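Local structure of yeast glycogen phosphorylase (Saccharomyces cerevisiae, 1YGP) at residues Q524-L529 / N568-N573; R577-I582 / T600-Q605; W521-Q524 / L529-L532. The protein belongs to the carbohydrate phosphorylase family, has the two-domain GT-B fold and carries a bound pyridoxal-5'-phosphate. All coordinates share one frame; numbering follows the deposited sequence.

Contact 1 of 3, residues Q524-L529 / N568-N573; sequences QANPSL and NQVKLN
V570 meets the first turn of helix 527-536 mainly through one methyl group, CG1, and the neighbourhood of that methyl shows how one branched side chain can pack against a helix start. CG1 lies anti to its own backbone N (chi1 -179°), which carries it off helix 562-584 toward the backbone of S528 and L529. Its nearest neighbour is a backbone atom, the amide nitrogen L529 N, 3.5 Å from V570 CG1. The CB atoms of the same two residues complete the seat: S528 CB is 3.8 Å from V570 CG1, and L529 CB is 3.9 Å from it. The other methyl, CG2, is turned toward the carbonyl of S528 and approaches it more loosely.

N526 occupies the N-cap position and passes obliquely by V570, with its OD1 3.9 Å from V570 CG1. This oxygen accepts a weak capping bond from L529 N, at 3.5 Å between N526 OD1 and L529 N and an N-H...O angle of 147°. The valine methyl thus packs beside both ends of the capping bond. A second donor, N574 ND2 one turn further along helix 562-584, also bonds N526 OD1, and N526 ND2 is held by N732, so both ends of the amide are engaged and its rotation should be restrained.

Around this joint, the first half of helix 562-584 packs against the start of helix 527-536, W567 extends the apolar cover of L529, and the loop residue P706, just beyond helix 698-704, packs against A525 and N526.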
ATOM      1  N   GLN A 524      -5.763 -30.368   3.502  1.00 13.13           N
ATOM      2  CA  GLN A 524      -4.935 -29.331   4.068  1.00 14.45           C
ATOM      3  C   GLN A 524      -4.964 -29.435   5.582  1.00 16.32           C
ATOM      4  O   GLN A 524      -3.916 -29.621   6.201  1.00 22.11           O
ATOM      5  CB  GLN A 524      -5.439 -27.985   3.646  1.00 11.11           C
ATOM      6  CG  GLN A 524      -4.447 -26.884   3.969  1.00 15.29           C
ATOM      7  CD  GLN A 524      -4.600 -25.732   3.007  1.00 15.32           C
ATOM      8  OE1 GLN A 524      -4.528 -24.567   3.353  1.00 15.04           O
ATOM      9  NE2 GLN A 524      -4.790 -25.977   1.719  1.00 19.99           N
ATOM     10  N   ALA A 525      -6.159 -29.357   6.171  1.00 13.67           N
ATOM     11  CA  ALA A 525      -6.312 -29.371   7.611  1.00 13.08           C
ATOM     12  C   ALA A 525      -5.915 -30.660   8.289  1.00 15.06           C
ATOM     13  O   ALA A 525      -5.439 -30.597   9.420  1.00 13.18           O
ATOM     14  CB  ALA A 525      -7.755 -29.083   8.000  1.00 12.84           C
ATOM     15  N   ASN A 526      -6.062 -31.826   7.642  1.00 18.25           N
ATOM     16  CA  ASN A 526      -5.756 -33.087   8.300  1.00 17.15           C
ATOM     17  C   ASN A 526      -4.999 -34.066   7.405  1.00 18.03           C
ATOM     18  O   ASN A 526      -5.486 -35.161   7.085  1.00 17.30           O
ATOM     19  CB  ASN A 526      -7.061 -33.706   8.775  1.00 19.41           C
ATOM     20  CG  ASN A 526      -6.921 -34.715   9.914  1.00 25.16           C
ATOM     21  OD1 ASN A 526      -5.846 -35.232  10.248  1.00 28.10           O
ATOM     22  ND2 ASN A 526      -8.025 -35.050  10.575  1.00 23.80           N
ATOM     23  N   PRO A 527      -3.753 -33.756   7.006  1.00 17.46           N
ATOM     24  CA  PRO A 527      -2.916 -34.600   6.163  1.00 15.45           C
ATOM     25  C   PRO A 527      -2.745 -36.011   6.685  1.00 18.81           C
ATOM     26  O   PRO A 527      -2.871 -36.963   5.922  1.00 20.94           O
ATOM     27  CB  PRO A 527      -1.621 -33.865   6.087  1.00 14.59           C
ATOM     28  CG  PRO A 527      -1.527 -33.123   7.410  1.00 11.70           C
ATOM     29  CD  PRO A 527      -2.961 -32.626   7.495  1.00 15.68           C
ATOM     30  N   SER A 528      -2.508 -36.169   7.988  1.00 21.53           N
ATOM     31  CA  SER A 528      -2.268 -37.452   8.655  1.00 23.99           C
ATOM     32  C   SER A 528      -3.434 -38.409   8.434  1.00 21.96           C
ATOM     33  O   SER A 528      -3.207 -39.604   8.258  1.00 23.07           O
ATOM     34  CB  SER A 528      -2.034 -37.184  10.161  1.00 25.93           C
ATOM     35  OG  SER A 528      -2.298 -35.806  10.481  1.00 40.40           O
ATOM     36  N   LEU A 529      -4.677 -37.912   8.402  1.00 20.64           N
ATOM     37  CA  LEU A 529      -5.818 -38.726   8.057  1.00 17.26           C
ATOM     38  C   LEU A 529      -5.844 -38.885   6.545  1.00 18.58           C
ATOM     39  O   LEU A 529      -6.105 -39.997   6.076  1.00 22.52           O
ATOM     40  CB  LEU A 529      -7.126 -38.080   8.512  1.00 16.09           C
ATOM     41  CG  LEU A 529      -8.460 -38.731   8.116  1.00 12.26           C
ATOM     42  CD1 LEU A 529      -8.494 -40.173   8.583  1.00 15.82           C
ATOM     43  CD2 LEU A 529      -9.601 -37.971   8.740  1.00 11.87           C
ATOM     44  N   ASN A 568      -7.200 -43.748  15.820  1.00 21.32           N
ATOM     45  CA  ASN A 568      -7.123 -42.982  17.034  1.00 22.27           C
ATOM     46  C   ASN A 568      -5.829 -42.192  17.106  1.00 26.01           C
ATOM     47  O   ASN A 568      -5.847 -41.008  17.464  1.00 29.26           O
ATOM     48  CB  ASN A 568      -7.241 -43.888  18.227  1.00 19.61           C
ATOM     49  CG  ASN A 568      -7.491 -43.068  19.483  1.00 22.65           C
ATOM     50  OD1 ASN A 568      -6.870 -43.288  20.509  1.00 28.62           O
ATOM     51  ND2 ASN A 568      -8.381 -42.091  19.543  1.00 28.11           N
ATOM     52  N   GLN A 569      -4.717 -42.784  16.676  1.00 29.04           N
ATOM     53  CA  GLN A 569      -3.413 -42.134  16.705  1.00 28.24           C
ATOM     54  C   GLN A 569      -3.390 -40.824  15.938  1.00 25.49           C
ATOM     55  O   GLN A 569      -2.849 -39.822  16.430  1.00 23.25           O
ATOM     56  CB  GLN A 569      -2.371 -43.066  16.124  1.00 34.91           C
ATOM     57  CG  GLN A 569      -0.967 -42.509  16.126  1.00 42.67           C
ATOM     58  CD  GLN A 569      -0.487 -42.260  17.536  1.00 50.34           C
ATOM     59  OE1 GLN A 569      -0.529 -41.159  18.078  1.00 53.64           O
ATOM     60  NE2 GLN A 569      -0.008 -43.306  18.188  1.00 58.36           N
ATOM     61  N   VAL A 570      -4.022 -40.828  14.757  1.00 20.27           N
ATOM     62  CA  VAL A 570      -4.126 -39.623  13.928  1.00 16.30           C
ATOM     63  C   VAL A 570      -4.743 -38.516  14.817  1.00 17.21           C
ATOM     64  O   VAL A 570      -4.150 -37.474  15.122  1.00 15.54           O
ATOM     65  CB  VAL A 570      -5.025 -39.948  12.683  1.00 12.19           C
ATOM     66  CG1 VAL A 570      -5.123 -38.740  11.793  1.00  9.83           C
ATOM     67  CG2 VAL A 570      -4.435 -41.060  11.834  1.00  7.76           C
ATOM     68  N   LYS A 571      -5.894 -38.820  15.400  1.00 16.75           N
ATOM     69  CA  LYS A 571      -6.613 -37.865  16.207  1.00 16.09           C
ATOM     70  C   LYS A 571      -5.807 -37.424  17.414  1.00 15.40           C
ATOM     71  O   LYS A 571      -5.915 -36.265  17.805  1.00 18.09           O
ATOM     72  CB  LYS A 571      -7.960 -38.526  16.576  1.00 15.28           C
ATOM     73  CG  LYS A 571      -8.954 -37.725  17.432  1.00 13.75           C
ATOM     74  CD  LYS A 571      -9.411 -36.391  16.881  1.00  7.87           C
ATOM     75  CE  LYS A 571     -10.389 -36.611  15.758  1.00 13.04           C
ATOM     76  NZ  LYS A 571     -10.853 -35.355  15.209  1.00 13.07           N
ATOM     77  N   LEU A 572      -4.936 -38.266  17.981  1.00 20.13           N
ATOM     78  CA  LEU A 572      -4.118 -37.894  19.145  1.00 22.29           C
ATOM     79  C   LEU A 572      -3.051 -36.900  18.699  1.00 24.87           C
ATOM     80  O   LEU A 572      -2.845 -35.862  19.341  1.00 25.66           O
ATOM     81  CB  LEU A 572      -3.467 -39.176  19.772  1.00 20.84           C
ATOM     82  CG  LEU A 572      -2.663 -39.260  21.106  1.00 11.94           C
ATOM     83  CD1 LEU A 572      -1.233 -38.842  20.890  1.00 17.45           C
ATOM     84  CD2 LEU A 572      -3.271 -38.357  22.155  1.00  9.28           C
ATOM     85  N   ASN A 573      -2.396 -37.137  17.558  1.00 26.84           N
ATOM     86  CA  ASN A 573      -1.366 -36.228  17.076  1.00 27.82           C
ATOM     87  C   ASN A 573      -2.018 -34.902  16.745  1.00 26.57           C
ATOM     88  O   ASN A 573      -1.486 -33.860  17.136  1.00 29.26           O
ATOM     89  CB  ASN A 573      -0.670 -36.774  15.828  1.00 33.88           C
ATOM     90  CG  ASN A 573      -0.050 -38.168  16.000  1.00 40.12           C
ATOM     91  OD1 ASN A 573      -0.026 -38.964  15.055  1.00 43.89           O
ATOM     92  ND2 ASN A 573       0.480 -38.551  17.163  1.00 37.04           N
TER

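Contact 2 of 3, residues R577-I582 / T600-Q605; sequences RLVDLI and TLFDMQ
With chi1 at 177°, L578 swings its branch point beside its own carbonyl carbon and out from helix 577-582 toward strand 601-605. F602 instead holds its CG anti to its carbonyl carbon (chi1 -83°), which brings the ring out to the helix. The two side chains slide past each other in opposite directions, with L578 CD2 resting 3.8 Å from F602 CD2 near the ring plane. V579 reaches the same ring further out and crosses it at about a right angle. Its CG2 lies in plane at the edge, 3.9 Å from F602 CZ, so both aliphatic groups address the rim of the phenyl group.

M604, two residues along the strand, bends its chain and meets L578 tip to tip, with M604 CE 3.7 Å from L578 CD2. One leucine methyl therefore touches both the phenylalanine and the methionine. The interaction is apolar throughout, and I704 of helix 698-704 adds to it against L578 and M604.

The axes of the segments 577-582 and 601-605 approach to 12.5 Å, at 65° between their N-to-C directions. Helix 562-584 thus packs steeply across a six-stranded parallel sheet of order 3-2-1-4-5-6, whose first strand in the chain is 601-606; this sheet marks a Rossmann-like domain of the GT-B fold.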
ATOM      1  N   ARG A 577      -1.212 -30.903  18.106  1.00 17.19           N
ATOM      2  CA  ARG A 577      -1.050 -29.646  17.381  1.00 19.01           C
ATOM      3  C   ARG A 577      -1.833 -28.545  18.064  1.00 20.74           C
ATOM      4  O   ARG A 577      -1.256 -27.492  18.335  1.00 27.86           O
ATOM      5  CB  ARG A 577      -1.592 -29.614  15.964  1.00 21.59           C
ATOM      6  CG  ARG A 577      -1.090 -30.577  14.917  1.00 30.62           C
ATOM      7  CD  ARG A 577      -1.477 -30.034  13.536  1.00 33.64           C
ATOM      8  NE  ARG A 577      -2.911 -29.851  13.398  1.00 40.30           N
ATOM      9  CZ  ARG A 577      -3.544 -30.035  12.240  1.00 42.51           C
ATOM     10  NH1 ARG A 577      -2.894 -30.394  11.136  1.00 42.61           N
ATOM     11  NH2 ARG A 577      -4.867 -29.878  12.205  1.00 44.71           N
ATOM     12  N   LEU A 578      -3.116 -28.768  18.389  1.00 19.32           N
ATOM     13  CA  LEU A 578      -3.944 -27.756  19.010  1.00 15.46           C
ATOM     14  C   LEU A 578      -3.337 -27.331  20.336  1.00 20.32           C
ATOM     15  O   LEU A 578      -3.229 -26.132  20.608  1.00 18.20           O
ATOM     16  CB  LEU A 578      -5.348 -28.292  19.245  1.00 13.38           C
ATOM     17  CG  LEU A 578      -6.300 -27.332  19.957  1.00 10.48           C
ATOM     18  CD1 LEU A 578      -6.513 -26.108  19.087  1.00  9.32           C
ATOM     19  CD2 LEU A 578      -7.598 -28.036  20.280  1.00  6.16           C
ATOM     20  N   VAL A 579      -2.880 -28.304  21.133  1.00 25.30           N
ATOM     21  CA  VAL A 579      -2.253 -28.035  22.424  1.00 26.77           C
ATOM     22  C   VAL A 579      -1.053 -27.118  22.186  1.00 24.05           C
ATOM     23  O   VAL A 579      -0.954 -26.064  22.831  1.00 22.86           O
ATOM     24  CB  VAL A 579      -1.850 -29.400  23.086  1.00 28.52           C
ATOM     25  CG1 VAL A 579      -1.095 -29.204  24.379  1.00 27.34           C
ATOM     26  CG2 VAL A 579      -3.111 -30.152  23.500  1.00 28.57           C
ATOM     27  N   ASP A 580      -0.214 -27.441  21.196  1.00 21.00           N
ATOM     28  CA  ASP A 580       0.925 -26.613  20.845  1.00 23.48           C
ATOM     29  C   ASP A 580       0.486 -25.183  20.542  1.00 23.71           C
ATOM     30  O   ASP A 580       1.167 -24.249  20.997  1.00 23.48           O
ATOM     31  CB  ASP A 580       1.654 -27.146  19.608  1.00 26.05           C
ATOM     32  CG  ASP A 580       2.663 -28.283  19.762  1.00 30.58           C
ATOM     33  OD1 ASP A 580       3.435 -28.294  20.724  1.00 34.94           O
ATOM     34  OD2 ASP A 580       2.705 -29.142  18.879  1.00 30.52           O
ATOM     35  N   LEU A 581      -0.660 -24.997  19.845  1.00 20.68           N
ATOM     36  CA  LEU A 581      -1.167 -23.674  19.485  1.00 18.99           C
ATOM     37  C   LEU A 581      -1.539 -22.888  20.730  1.00 21.08           C
ATOM     38  O   LEU A 581      -1.128 -21.737  20.893  1.00 19.98           O
ATOM     39  CB  LEU A 581      -2.425 -23.728  18.626  1.00 15.11           C
ATOM     40  CG  LEU A 581      -2.604 -22.782  17.412  1.00 17.78           C
ATOM     41  CD1 LEU A 581      -4.058 -22.820  16.993  1.00 15.07           C
ATOM     42  CD2 LEU A 581      -2.291 -21.334  17.736  1.00 18.11           C
ATOM     43  N   ILE A 582      -2.271 -23.515  21.650  1.00 21.17           N
ATOM     44  CA  ILE A 582      -2.733 -22.858  22.867  1.00 21.68           C
ATOM     45  C   ILE A 582      -1.569 -22.411  23.771  1.00 20.66           C
ATOM     46  O   ILE A 582      -1.649 -21.403  24.476  1.00 17.01           O
ATOM     47  CB  ILE A 582      -3.686 -23.843  23.597  1.00 21.45           C
ATOM     48  CG1 ILE A 582      -4.829 -24.293  22.687  1.00 19.32           C
ATOM     49  CG2 ILE A 582      -4.279 -23.130  24.802  1.00 23.92           C
ATOM     50  CD1 ILE A 582      -5.658 -25.472  23.212  1.00 17.54           C
ATOM     51  N   THR A 600      -8.398 -37.363  27.370  1.00 23.92           N
ATOM     52  CA  THR A 600      -8.980 -36.054  27.595  1.00 25.61           C
ATOM     53  C   THR A 600      -9.955 -35.783  26.454  1.00 26.59           C
ATOM     54  O   THR A 600      -9.538 -35.726  25.295  1.00 31.13           O
ATOM     55  CB  THR A 600      -7.901 -34.975  27.597  1.00 24.34           C
ATOM     56  OG1 THR A 600      -6.882 -35.330  28.522  1.00 29.51           O
ATOM     57  CG2 THR A 600      -8.490 -33.653  28.015  1.00 22.62           C
ATOM     58  N   LEU A 601     -11.255 -35.625  26.711  1.00 24.66           N
ATOM     59  CA  LEU A 601     -12.193 -35.331  25.635  1.00 22.23           C
ATOM     60  C   LEU A 601     -12.088 -33.845  25.339  1.00 21.61           C
ATOM     61  O   LEU A 601     -12.200 -32.987  26.227  1.00 22.53           O
ATOM     62  CB  LEU A 601     -13.652 -35.624  26.010  1.00 19.78           C
ATOM     63  CG  LEU A 601     -14.749 -35.317  24.985  1.00 17.36           C
ATOM     64  CD1 LEU A 601     -14.990 -36.497  24.066  1.00 17.38           C
ATOM     65  CD2 LEU A 601     -16.047 -35.053  25.715  1.00 20.33           C
ATOM     66  N   PHE A 602     -11.798 -33.568  24.078  1.00 17.81           N
ATOM     67  CA  PHE A 602     -11.776 -32.217  23.587  1.00 16.59           C
ATOM     68  C   PHE A 602     -13.171 -31.917  23.047  1.00 14.19           C
ATOM     69  O   PHE A 602     -13.682 -32.541  22.107  1.00 15.11           O
ATOM     70  CB  PHE A 602     -10.682 -32.146  22.535  1.00 13.10           C
ATOM     71  CG  PHE A 602      -9.282 -31.931  23.128  1.00 17.74           C
ATOM     72  CD1 PHE A 602      -8.855 -32.588  24.289  1.00 19.11           C
ATOM     73  CD2 PHE A 602      -8.394 -31.064  22.483  1.00 16.83           C
ATOM     74  CE1 PHE A 602      -7.565 -32.375  24.782  1.00 16.08           C
ATOM     75  CE2 PHE A 602      -7.110 -30.863  22.987  1.00 11.65           C
ATOM     76  CZ  PHE A 602      -6.696 -31.516  24.132  1.00  7.81           C
ATOM     77  N   ASP A 603     -13.821 -30.976  23.697  1.00 12.08           N
ATOM     78  CA  ASP A 603     -15.180 -30.622  23.393  1.00 13.67           C
ATOM     79  C   ASP A 603     -15.187 -29.163  22.938  1.00 18.29           C
ATOM     80  O   ASP A 603     -15.027 -28.282  23.805  1.00 19.35           O
ATOM     81  CB  ASP A 603     -15.952 -30.866  24.681  1.00 11.43           C
ATOM     82  CG  ASP A 603     -17.433 -30.542  24.740  1.00 17.78           C
ATOM     83  OD1 ASP A 603     -18.049 -30.220  23.715  1.00 16.12           O
ATOM     84  OD2 ASP A 603     -17.966 -30.610  25.848  1.00 15.16           O
ATOM     85  N   MET A 604     -15.374 -28.853  21.632  1.00 12.98           N
ATOM     86  CA  MET A 604     -15.360 -27.471  21.186  1.00  6.22           C
ATOM     87  C   MET A 604     -16.639 -26.863  20.658  1.00  5.94           C
ATOM     88  O   MET A 604     -17.460 -27.553  20.051  1.00  5.58           O
ATOM     89  CB  MET A 604     -14.302 -27.220  20.092  1.00  7.02           C
ATOM     90  CG  MET A 604     -13.825 -28.280  19.136  1.00  7.51           C
ATOM     91  SD  MET A 604     -12.535 -29.346  19.855  1.00 14.77           S
ATOM     92  CE  MET A 604     -11.037 -28.766  19.138  1.00  9.09           C
ATOM     93  N   GLN A 605     -16.831 -25.554  20.869  1.00  7.43           N
ATOM     94  CA  GLN A 605     -17.916 -24.772  20.258  1.00  6.75           C
ATOM     95  C   GLN A 605     -17.268 -23.486  19.737  1.00  6.25           C
ATOM     96  O   GLN A 605     -17.084 -22.494  20.446  1.00  5.31           O
ATOM     97  CB  GLN A 605     -19.021 -24.407  21.276  1.00  5.24           C
ATOM     98  CG  GLN A 605     -20.270 -23.790  20.667  1.00  2.00           C
ATOM     99  CD  GLN A 605     -21.358 -23.449  21.677  1.00  7.63           C
ATOM    100  OE1 GLN A 605     -21.135 -23.344  22.882  1.00  6.11           O
ATOM    101  NE2 GLN A 605     -22.590 -23.206  21.260  1.00 12.42           N
TER

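Contact 3 of 3, residues W521-Q524 / L529-L532; sequences WLKQ and LAKL
L522 and K523 face L529 and A530 across a tight corner in the chain, in which helix 518-524 ends in a wider pi-type turn and helix 527-536 begins soon after. The backbones come closest at K523 and A530, whose CA atoms are 5.5 Å apart. At that point the methyl of A530 sits against the backbone itself, with A530 CB 4.2 Å from K523 CA and 4.4 Å from L522 O.

Beside this small residue the two leucines meet. Although L522 leaves its backbone at an angle to the other helix, its branched end comes nearer. L522 CD1 contacts L529 CD2 at 3.8 Å, and the two side chains cross at about a right angle. K523 contributes the aliphatic start of its chain, with K523 CG 4.4 Å from A530 CB, while its NZ forms a salt bridge with E542. Y544 covers both L522 and A530.

Across the corner, then, the chemistry is largely apolar: leucine methyls meet each other, the alanine methyl meets the lysine stem and the backbone of L522 and K523, and the charged end of K523 is engaged elsewhere. The joint therefore rests on van der Waals packing and on the short connection between the helices, with W521 of the pyridoxal-5'-phosphate pocket in the same segment as L522.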
ATOM      1  N   TRP A 521     -10.497 -28.625   3.858  1.00 14.03           N
ATOM      2  CA  TRP A 521     -10.953 -29.154   5.115  1.00 15.46           C
ATOM      3  C   TRP A 521     -10.521 -30.581   5.450  1.00 17.95           C
ATOM      4  O   TRP A 521     -10.511 -30.894   6.646  1.00 21.45           O
ATOM      5  CB  TRP A 521     -12.475 -28.907   5.107  1.00  9.21           C
ATOM      6  CG  TRP A 521     -12.674 -27.384   5.132  1.00  7.80           C
ATOM      7  CD1 TRP A 521     -13.278 -26.717   4.090  1.00  8.02           C
ATOM      8  CD2 TRP A 521     -12.220 -26.515   6.105  1.00  4.70           C
ATOM      9  NE1 TRP A 521     -13.198 -25.439   4.388  1.00  2.00           N
ATOM     10  CE2 TRP A 521     -12.580 -25.272   5.566  1.00  3.30           C
ATOM     11  CE3 TRP A 521     -11.559 -26.574   7.337  1.00  2.00           C
ATOM     12  CZ2 TRP A 521     -12.284 -24.086   6.243  1.00  3.91           C
ATOM     13  CZ3 TRP A 521     -11.261 -25.392   8.012  1.00  2.00           C
ATOM     14  CH2 TRP A 521     -11.617 -24.159   7.468  1.00  2.00           C
ATOM     15  N   LEU A 522     -10.085 -31.439   4.501  1.00 15.42           N
ATOM     16  CA  LEU A 522      -9.533 -32.753   4.838  1.00  8.82           C
ATOM     17  C   LEU A 522      -8.045 -32.839   4.506  1.00  9.55           C
ATOM     18  O   LEU A 522      -7.213 -33.156   5.360  1.00  7.82           O
ATOM     19  CB  LEU A 522     -10.269 -33.867   4.088  1.00  5.24           C
ATOM     20  CG  LEU A 522      -9.818 -35.338   4.163  1.00  2.23           C
ATOM     21  CD1 LEU A 522      -9.801 -35.814   5.583  1.00  6.29           C
ATOM     22  CD2 LEU A 522     -10.800 -36.225   3.434  1.00  2.00           C
ATOM     23  N   LYS A 523      -7.634 -32.523   3.285  1.00 11.59           N
ATOM     24  CA  LYS A 523      -6.232 -32.716   2.937  1.00 13.58           C
ATOM     25  C   LYS A 523      -5.341 -31.628   3.497  1.00 13.91           C
ATOM     26  O   LYS A 523      -4.237 -31.928   3.947  1.00 18.84           O
ATOM     27  CB  LYS A 523      -6.059 -32.793   1.413  1.00 12.19           C
ATOM     28  CG  LYS A 523      -4.647 -33.192   1.081  1.00  6.74           C
ATOM     29  CD  LYS A 523      -4.503 -33.407  -0.389  1.00 16.15           C
ATOM     30  CE  LYS A 523      -3.038 -33.719  -0.712  1.00 23.61           C
ATOM     31  NZ  LYS A 523      -2.474 -34.795   0.091  1.00 21.52           N
ATOM     32  N   GLN A 524      -5.763 -30.368   3.502  1.00 13.13           N
ATOM     33  CA  GLN A 524      -4.935 -29.331   4.068  1.00 14.45           C
ATOM     34  C   GLN A 524      -4.964 -29.435   5.582  1.00 16.32           C
ATOM     35  O   GLN A 524      -3.916 -29.621   6.201  1.00 22.11           O
ATOM     36  CB  GLN A 524      -5.439 -27.985   3.646  1.00 11.11           C
ATOM     37  CG  GLN A 524      -4.447 -26.884   3.969  1.00 15.29           C
ATOM     38  CD  GLN A 524      -4.600 -25.732   3.007  1.00 15.32           C
ATOM     39  OE1 GLN A 524      -4.528 -24.567   3.353  1.00 15.04           O
ATOM     40  NE2 GLN A 524      -4.790 -25.977   1.719  1.00 19.99           N
ATOM     41  N   LEU A 529      -4.677 -37.912   8.402  1.00 20.64           N
ATOM     42  CA  LEU A 529      -5.818 -38.726   8.057  1.00 17.26           C
ATOM     43  C   LEU A 529      -5.844 -38.885   6.545  1.00 18.58           C
ATOM     44  O   LEU A 529      -6.105 -39.997   6.076  1.00 22.52           O
ATOM     45  CB  LEU A 529      -7.126 -38.080   8.512  1.00 16.09           C
ATOM     46  CG  LEU A 529      -8.460 -38.731   8.116  1.00 12.26           C
ATOM     47  CD1 LEU A 529      -8.494 -40.173   8.583  1.00 15.82           C
ATOM     48  CD2 LEU A 529      -9.601 -37.971   8.740  1.00 11.87           C
ATOM     49  N   ALA A 530      -5.561 -37.858   5.738  1.00 18.94           N
ATOM     50  CA  ALA A 530      -5.576 -38.007   4.283  1.00 20.67           C
ATOM     51  C   ALA A 530      -4.613 -39.082   3.789  1.00 23.22           C
ATOM     52  O   ALA A 530      -4.883 -39.784   2.807  1.00 25.23           O
ATOM     53  CB  ALA A 530      -5.195 -36.711   3.607  1.00 16.04           C
ATOM     54  N   LYS A 531      -3.489 -39.253   4.494  1.00 23.81           N
ATOM     55  CA  LYS A 531      -2.526 -40.290   4.184  1.00 23.15           C
ATOM     56  C   LYS A 531      -3.154 -41.612   4.615  1.00 24.64           C
ATOM     57  O   LYS A 531      -3.168 -42.525   3.789  1.00 29.56           O
ATOM     58  CB  LYS A 531      -1.208 -40.088   4.949  1.00 16.90           C
ATOM     59  N   LEU A 532      -3.751 -41.751   5.815  1.00 21.73           N
ATOM     60  CA  LEU A 532      -4.340 -43.001   6.285  1.00 19.66           C
ATOM     61  C   LEU A 532      -5.321 -43.576   5.298  1.00 20.94           C
ATOM     62  O   LEU A 532      -5.228 -44.765   4.998  1.00 21.42           O
ATOM     63  CB  LEU A 532      -5.086 -42.831   7.617  1.00 22.03           C
ATOM     64  CG  LEU A 532      -5.761 -44.037   8.321  1.00 23.56           C
ATOM     65  CD1 LEU A 532      -4.802 -45.199   8.495  1.00 22.26           C
ATOM     66  CD2 LEU A 532      -6.198 -43.613   9.706  1.00 22.53           C
TER

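The contacts connect a pocket residue, two short helices, a long helix and the six-stranded parallel sheet that holds strand 601-606. Contacts 1 and 3 overlap, sharing Q524 and L529, with centres about 7 Å apart, and V570 CG2 of contact 1 packs 3.8 Å from L532 CD2 of contact 3. Contact 2 follows along helix 562-584, its centre about 13 Å from that of contact 1; R577 NH2 of contact 2, 2.9 Å from A525 O of contact 1, bridges the two by a probable hydrogen bond. Contacts 2 and 3, centres about 18 Å apart, do not touch. Pyridoxal-5'-phosphate touches W521, whereas the side chains of N526 and M604 stay about 13 and 12 Å from it.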